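Local coordinates for erythrocyte membrane protein 1 (Plasmodium falciparum, PDB 2YK0) that probably binds host red-cell receptors in rosetting by malaria-infected cells, through the adhesin's N-terminal DBL1-alpha and CIDR-gamma double domain, which forms this chain, at residues Asp516-Arg521 / Lys540-Gln545; Thr511-Asp516 / Gln545-Gln550. The protein carries 8 engineered substitutions. All coordinates share one frame; numbering follows the deposited sequence.

Contact 1 (Asp516-Arg521 / Lys540-Gln545); sequences DMIYLR and KGMRNQ. With SO4 (sulfate ion), chain D.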
loop_
_atom_site.group_PDB
_atom_site.type_symbol
_atom_site.label_atom_id
_atom_site.label_comp_id
_atom_site.label_asym_id
_atom_site.label_seq_id
_atom_site.Cartn_x
_atom_site.Cartn_y
_atom_site.Cartn_z
ATOM N N ASP A 516 -16.132 -19.987 -9.543
ATOM C CA ASP A 516 -16.219 -18.955 -8.535
ATOM C C ASP A 516 -14.844 -18.433 -8.115
ATOM O O ASP A 516 -14.254 -18.845 -7.098
ATOM C CB ASP A 516 -17.096 -19.433 -7.370
ATOM C CG ASP A 516 -18.420 -18.701 -7.254
ATOM O OD1 ASP A 516 -18.911 -18.166 -8.306
ATOM O OD2 ASP A 516 -18.960 -18.634 -6.108
ATOM N N MET A 517 -14.334 -17.521 -8.945
ATOM C CA MET A 517 -13.054 -16.887 -8.739
ATOM C C MET A 517 -13.101 -15.783 -7.690
ATOM O O MET A 517 -14.110 -15.087 -7.568
ATOM C CB MET A 517 -12.468 -16.412 -10.068
ATOM C CG MET A 517 -11.014 -16.831 -10.229
ATOM S SD MET A 517 -10.723 -18.442 -11.016
ATOM C CE MET A 517 -11.628 -19.589 -9.933
ATOM N N ILE A 518 -12.028 -15.651 -6.904
ATOM C CA ILE A 518 -11.967 -14.630 -5.861
ATOM C C ILE A 518 -11.594 -13.275 -6.492
ATOM O O ILE A 518 -10.519 -13.137 -7.080
ATOM C CB ILE A 518 -11.067 -15.029 -4.639
ATOM C CG1 ILE A 518 -11.569 -16.307 -3.960
ATOM C CG2 ILE A 518 -11.020 -13.905 -3.612
ATOM C CD1 ILE A 518 -10.482 -17.150 -3.398
ATOM N N TYR A 519 -12.490 -12.285 -6.356
ATOM C CA TYR A 519 -12.289 -10.933 -6.864
ATOM C C TYR A 519 -12.381 -9.950 -5.711
ATOM O O TYR A 519 -13.411 -9.303 -5.532
ATOM C CB TYR A 519 -13.328 -10.609 -7.924
ATOM C CG TYR A 519 -12.866 -9.547 -8.884
ATOM C CD1 TYR A 519 -13.098 -8.203 -8.631
ATOM C CD2 TYR A 519 -12.247 -9.889 -10.074
ATOM C CE1 TYR A 519 -12.702 -7.221 -9.534
ATOM C CE2 TYR A 519 -11.847 -8.919 -10.986
ATOM C CZ TYR A 519 -12.060 -7.584 -10.707
ATOM O OH TYR A 519 -11.642 -6.639 -11.613
ATOM N N LEU A 520 -11.291 -9.830 -4.931
ATOM C CA LEU A 520 -11.250 -8.972 -3.748
ATOM C C LEU A 520 -11.266 -7.474 -3.957
ATOM O O LEU A 520 -11.532 -6.744 -2.997
ATOM C CB LEU A 520 -10.215 -9.441 -2.723
ATOM C CG LEU A 520 -10.731 -10.274 -1.517
ATOM C CD1 LEU A 520 -12.139 -10.882 -1.739
ATOM C CD2 LEU A 520 -9.724 -11.355 -1.131
ATOM N N ARG A 521 -11.112 -7.016 -5.225
ATOM C CA ARG A 521 -11.214 -5.602 -5.611
ATOM C C ARG A 521 -12.655 -5.046 -5.464
ATOM O O ARG A 521 -12.907 -3.926 -5.915
ATOM C CB ARG A 521 -10.749 -5.397 -7.054
ATOM C CG ARG A 521 -9.340 -5.838 -7.296
ATOM C CD ARG A 521 -8.781 -5.244 -8.553
ATOM N NE ARG A 521 -7.372 -5.596 -8.709
ATOM C CZ ARG A 521 -6.625 -5.218 -9.737
ATOM N NH1 ARG A 521 -7.147 -4.479 -10.707
ATOM N NH2 ARG A 521 -5.351 -5.577 -9.805
ATOM N N LYS A 540 -15.464 -10.950 0.334
ATOM C CA LYS A 540 -16.089 -9.662 0.039
ATOM C C LYS A 540 -16.199 -9.460 -1.498
ATOM O O LYS A 540 -16.524 -8.371 -1.962
ATOM C CB LYS A 540 -15.315 -8.498 0.713
ATOM C CG LYS A 540 -15.063 -8.671 2.211
ATOM C CD LYS A 540 -15.718 -7.578 3.044
ATOM C CE LYS A 540 -14.991 -7.288 4.342
ATOM N NZ LYS A 540 -14.971 -8.452 5.272
ATOM N N GLY A 541 -15.948 -10.519 -2.255
ATOM C CA GLY A 541 -16.029 -10.519 -3.704
ATOM C C GLY A 541 -15.786 -11.891 -4.291
ATOM O O GLY A 541 -14.812 -12.566 -3.926
ATOM N N MET A 542 -16.683 -12.292 -5.226
ATOM C CA MET A 542 -16.686 -13.547 -5.991
ATOM C C MET A 542 -17.042 -13.297 -7.462
ATOM O O MET A 542 -18.031 -12.623 -7.757
ATOM C CB MET A 542 -17.667 -14.549 -5.382
ATOM C CG MET A 542 -17.038 -15.467 -4.409
ATOM S SD MET A 542 -15.613 -16.403 -4.984
ATOM C CE MET A 542 -15.507 -17.609 -3.698
ATOM N N ARG A 543 -16.255 -13.829 -8.381
ATOM C CA ARG A 543 -16.567 -13.592 -9.776
ATOM C C ARG A 543 -16.902 -14.900 -10.465
ATOM O O ARG A 543 -16.041 -15.774 -10.587
ATOM C CB ARG A 543 -15.464 -12.768 -10.467
ATOM C CG ARG A 543 -15.483 -12.692 -11.986
ATOM C CD ARG A 543 -16.788 -12.284 -12.597
ATOM N NE ARG A 543 -16.602 -11.845 -13.975
ATOM C CZ ARG A 543 -17.587 -11.452 -14.778
ATOM N NH1 ARG A 543 -18.849 -11.491 -14.358
ATOM N NH2 ARG A 543 -17.322 -11.032 -16.009
ATOM N N ASN A 544 -18.182 -15.051 -10.868
ATOM C CA ASN A 544 -18.645 -16.255 -11.534
ATOM C C ASN A 544 -18.292 -16.167 -12.998
ATOM O O ASN A 544 -18.722 -15.251 -13.695
ATOM C CB ASN A 544 -20.124 -16.475 -11.328
ATOM C CG ASN A 544 -20.538 -17.899 -11.577
ATOM O OD1 ASN A 544 -20.809 -18.284 -12.712
ATOM N ND2 ASN A 544 -20.594 -18.710 -10.521
ATOM N N GLN A 545 -17.446 -17.102 -13.437
ATOM C CA GLN A 545 -16.916 -17.197 -14.785
ATOM C C GLN A 545 -17.460 -18.430 -15.478
ATOM O O GLN A 545 -17.166 -19.553 -15.080
ATOM C CB GLN A 545 -15.386 -17.279 -14.735
ATOM C CG GLN A 545 -14.666 -15.992 -14.379
ATOM C CD GLN A 545 -13.205 -16.287 -14.162
ATOM O OE1 GLN A 545 -12.807 -16.944 -13.192
ATOM N NE2 GLN A 545 -12.379 -15.856 -15.098
HETATM S S SO4 D . -14.503 -11.951 5.697
HETATM O O1 SO4 D . -15.262 -11.547 4.503
HETATM O O2 SO4 D . -15.059 -13.203 6.218
HETATM O O3 SO4 D . -13.077 -12.125 5.357
HETATM O O4 SO4 D . -14.614 -10.925 6.730
#

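Contact 2 (Thr511-Asp516 / Gln545-Gln550); sequences TTFDVD and QEWTCQ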
loop_
_atom_site.group_PDB
_atom_site.type_symbol
_atom_site.label_atom_id
_atom_site.label_comp_id
_atom_site.label_asym_id
_atom_site.label_seq_id
_atom_site.Cartn_x
_atom_site.Cartn_y
_atom_site.Cartn_z
ATOM N N THR A 511 -16.924 -28.706 -23.136
ATOM C CA THR A 511 -17.392 -28.832 -21.756
ATOM C C THR A 511 -17.514 -27.482 -21.104
ATOM O O THR A 511 -16.520 -26.763 -20.933
ATOM C CB THR A 511 -16.795 -29.984 -20.938
ATOM O OG1 THR A 511 -16.885 -29.719 -19.537
ATOM C CG2 THR A 511 -15.425 -30.209 -21.244
ATOM N N THR A 512 -18.772 -27.144 -20.769
ATOM C CA THR A 512 -19.149 -25.901 -20.120
ATOM C C THR A 512 -19.351 -26.052 -18.599
ATOM O O THR A 512 -19.924 -27.045 -18.140
ATOM C CB THR A 512 -20.220 -25.176 -20.933
ATOM O OG1 THR A 512 -19.990 -23.778 -20.850
ATOM C CG2 THR A 512 -21.624 -25.523 -20.516
ATOM N N PHE A 513 -18.765 -25.099 -17.842
ATOM C CA PHE A 513 -18.798 -24.993 -16.382
ATOM C C PHE A 513 -18.526 -23.572 -15.930
ATOM O O PHE A 513 -17.842 -22.818 -16.611
ATOM C CB PHE A 513 -17.822 -25.970 -15.709
ATOM C CG PHE A 513 -16.398 -25.909 -16.212
ATOM C CD1 PHE A 513 -15.494 -24.993 -15.684
ATOM C CD2 PHE A 513 -15.962 -26.761 -17.219
ATOM C CE1 PHE A 513 -14.196 -24.905 -16.175
ATOM C CE2 PHE A 513 -14.657 -26.670 -17.714
ATOM C CZ PHE A 513 -13.782 -25.749 -17.180
ATOM N N ASP A 514 -19.070 -23.217 -14.776
ATOM C CA ASP A 514 -18.942 -21.906 -14.154
ATOM C C ASP A 514 -17.984 -21.991 -12.956
ATOM O O ASP A 514 -17.967 -22.992 -12.238
ATOM C CB ASP A 514 -20.331 -21.380 -13.754
ATOM C CG ASP A 514 -20.931 -21.991 -12.488
ATOM O OD1 ASP A 514 -21.172 -23.224 -12.464
ATOM O OD2 ASP A 514 -21.161 -21.239 -11.526
ATOM N N VAL A 515 -17.141 -20.985 -12.776
ATOM C CA VAL A 515 -16.166 -21.013 -11.690
ATOM C C VAL A 515 -16.261 -19.782 -10.855
ATOM O O VAL A 515 -16.435 -18.677 -11.374
ATOM C CB VAL A 515 -14.690 -21.383 -12.051
ATOM C CG1 VAL A 515 -14.556 -22.820 -12.526
ATOM C CG2 VAL A 515 -14.087 -20.420 -13.064
ATOM N N ASP A 516 -16.132 -19.987 -9.543
ATOM C CA ASP A 516 -16.219 -18.955 -8.535
ATOM C C ASP A 516 -14.844 -18.433 -8.115
ATOM O O ASP A 516 -14.254 -18.845 -7.098
ATOM C CB ASP A 516 -17.096 -19.433 -7.370
ATOM C CG ASP A 516 -18.420 -18.701 -7.254
ATOM O OD1 ASP A 516 -18.911 -18.166 -8.306
ATOM O OD2 ASP A 516 -18.960 -18.634 -6.108
ATOM N N GLN A 545 -17.446 -17.102 -13.437
ATOM C CA GLN A 545 -16.916 -17.197 -14.785
ATOM C C GLN A 545 -17.460 -18.430 -15.478
ATOM O O GLN A 545 -17.166 -19.553 -15.080
ATOM C CB GLN A 545 -15.386 -17.279 -14.735
ATOM C CG GLN A 545 -14.666 -15.992 -14.379
ATOM C CD GLN A 545 -13.205 -16.287 -14.162
ATOM O OE1 GLN A 545 -12.807 -16.944 -13.192
ATOM N NE2 GLN A 545 -12.379 -15.856 -15.098
ATOM N N GLU A 546 -18.257 -18.222 -16.517
ATOM C CA GLU A 546 -18.782 -19.316 -17.315
ATOM C C GLU A 546 -17.829 -19.545 -18.474
ATOM O O GLU A 546 -17.548 -18.634 -19.272
ATOM C CB GLU A 546 -20.262 -19.152 -17.734
ATOM C CG GLU A 546 -20.769 -17.731 -17.937
ATOM C CD GLU A 546 -22.243 -17.486 -17.650
ATOM O OE1 GLU A 546 -23.048 -18.445 -17.737
ATOM O OE2 GLU A 546 -22.592 -16.323 -17.339
ATOM N N TRP A 547 -17.268 -20.766 -18.481
ATOM C CA TRP A 547 -16.260 -21.271 -19.390
ATOM C C TRP A 547 -16.811 -22.324 -20.271
ATOM O O TRP A 547 -17.609 -23.164 -19.824
ATOM C CB TRP A 547 -15.137 -21.934 -18.583
ATOM C CG TRP A 547 -14.267 -20.972 -17.853
ATOM C CD1 TRP A 547 -14.223 -20.757 -16.505
ATOM C CD2 TRP A 547 -13.336 -20.060 -18.440
ATOM N NE1 TRP A 547 -13.343 -19.742 -16.223
ATOM C CE2 TRP A 547 -12.772 -19.307 -17.394
ATOM C CE3 TRP A 547 -12.916 -19.808 -19.756
ATOM C CZ2 TRP A 547 -11.797 -18.333 -17.625
ATOM C CZ3 TRP A 547 -11.978 -18.821 -19.986
ATOM C CH2 TRP A 547 -11.419 -18.105 -18.933
ATOM N N THR A 548 -16.300 -22.336 -21.518
ATOM C CA THR A 548 -16.553 -23.388 -22.491
ATOM C C THR A 548 -15.207 -23.905 -22.965
ATOM O O THR A 548 -14.500 -23.235 -23.728
ATOM C CB THR A 548 -17.549 -23.033 -23.603
ATOM O OG1 THR A 548 -18.491 -22.055 -23.153
ATOM C CG2 THR A 548 -18.290 -24.271 -24.105
ATOM N N CYS A 549 -14.824 -25.077 -22.448
ATOM C CA CYS A 549 -13.564 -25.717 -22.796
ATOM C C CYS A 549 -13.754 -26.762 -23.876
ATOM O O CYS A 549 -14.606 -27.654 -23.746
ATOM C CB CYS A 549 -12.886 -26.288 -21.560
ATOM S SG CYS A 549 -12.385 -25.026 -20.375
ATOM N N GLN A 550 -12.966 -26.642 -24.953
ATOM C CA GLN A 550 -13.071 -27.575 -26.057
ATOM C C GLN A 550 -11.734 -27.826 -26.743
ATOM O O GLN A 550 -10.925 -26.901 -26.894
ATOM C CB GLN A 550 -14.112 -27.071 -27.062
ATOM C CG GLN A 550 -14.549 -28.152 -28.037
ATOM C CD GLN A 550 -15.441 -27.669 -29.137
ATOM O OE1 GLN A 550 -15.524 -26.470 -29.443
ATOM N NE2 GLN A 550 -16.090 -28.620 -29.785
#

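Contact 1 (Asp516-Arg521 / Lys540-Gln545)
N544 reaches D516 because its CG stands anti to the backbone N (chi1 -160°), which carries the amide across to the neighbouring strand. There N544 ND2 gives a hydrogen bond to D516 OD1 at 2.8 Å, coming from above the carboxylate plane, with the amide and carboxylate planes 77° apart. The same ND2 is also bonded to D514 OD2, so one amide nitrogen ties two acidic side chains of the opposite strand; D514 OD2 makes a salt bridge to K624 of helix 611-636 as well. Next along this face lies M542, whose chain bends at chi2 (-55°) and lays its sulfur over the neighbouring main chain: M542 SD is 3.3 Å from M517 O, and its methyl CE meets I518 CG1 at 4.2 Å. W621 of helix 611-636 packs against M542 as well.

Backbone bonds hold the strands at M517 and R543, an antiparallel hydrogen-bonded pair. R543 N reaches M517 O at 2.6 Å, while M517 N returns a bond to R543 O at 2.9 Å. Further on, Y519 N makes only a weak bond to G541 O, at 3.4 Å. R543, on the other face of the pair from N544 and M542, puts its CB 4.0 Å from Y519 CB; the guanidinium group runs on to a salt bridge with D568. K540 heads away from the strands, its NZ weakly hydrogen-bonded to a sulfate that K592 also holds, an ion probably left from crystallisation.

G541 and M542 lie close to S535 and E534, which bind a magnesium ion, and M542 is also paired with E534 through the backbone. This is the part of the antiparallel strand pair next to the connecting loop, in the CIDR-gamma region beside its magnesium site.

Contact 2 (Thr511-Asp516 / Gln545-Gln550)
Main-chain hydrogen bonds come first: F513 and W547 form an antiparallel hydrogen-bonded pair, flanked by T511 with C549 and V515 with Q545. Each of the three pairs exchanges two N-H...O bonds, the straightest of them T511 N to C549 O at 2.6 Å and W547 N to F513 O at 2.8 Å, both with an angle of 167° at the hydrogen.

One side chain joins this pattern. T512 OG1 donates to W547 O at 2.7 Å from above the carbonyl plane, while F513 N approaches the same oxygen in that plane, so two donors grip it.

Aromatic and apolar contacts gather on the buried face. F513 CG sits between its backbone N and carbonyl carbon (chi1 52°), bringing the ring alongside the opposite strand. W547 CB lies over one face of that ring, 3.9 Å from F513 CE1, and C549 SG is 3.6 Å from F513 CZ in an oblique sulfur-aromatic contact. V515 CG2 meets the indole at its edge, 3.3 Å from W547 NE1. L578 of helix 575-601 covers F513, W547 and C549.

The C549-C558 disulfide links strand 542-552 to strand 555-560 in an antiparallel sheet whose buried face packs on helices 575-601 and 611-636, in the cysteine-rich interdomain region.

Contacts 1 and 2 are successive lengths of one strand pair, 511-518 against 542-552, with their centres 15 Å apart and D516 and Q545 common to both. Along the chain the order is 511-516, 516-521, 540-545, 545-550, so contact 1 stands nearer the connection between the strands, which includes helix 526-529 and the magnesium-binding E534 and S535. Strand 511-518 is outermost in a four-stranded antiparallel sheet within this chain; strand 542-552 has 555-560 on its other side. Helix 611-636 touches side chains of both contacts. Together they join the magnesium-site end of the CIDR-gamma sheet to its disulfide-linked part.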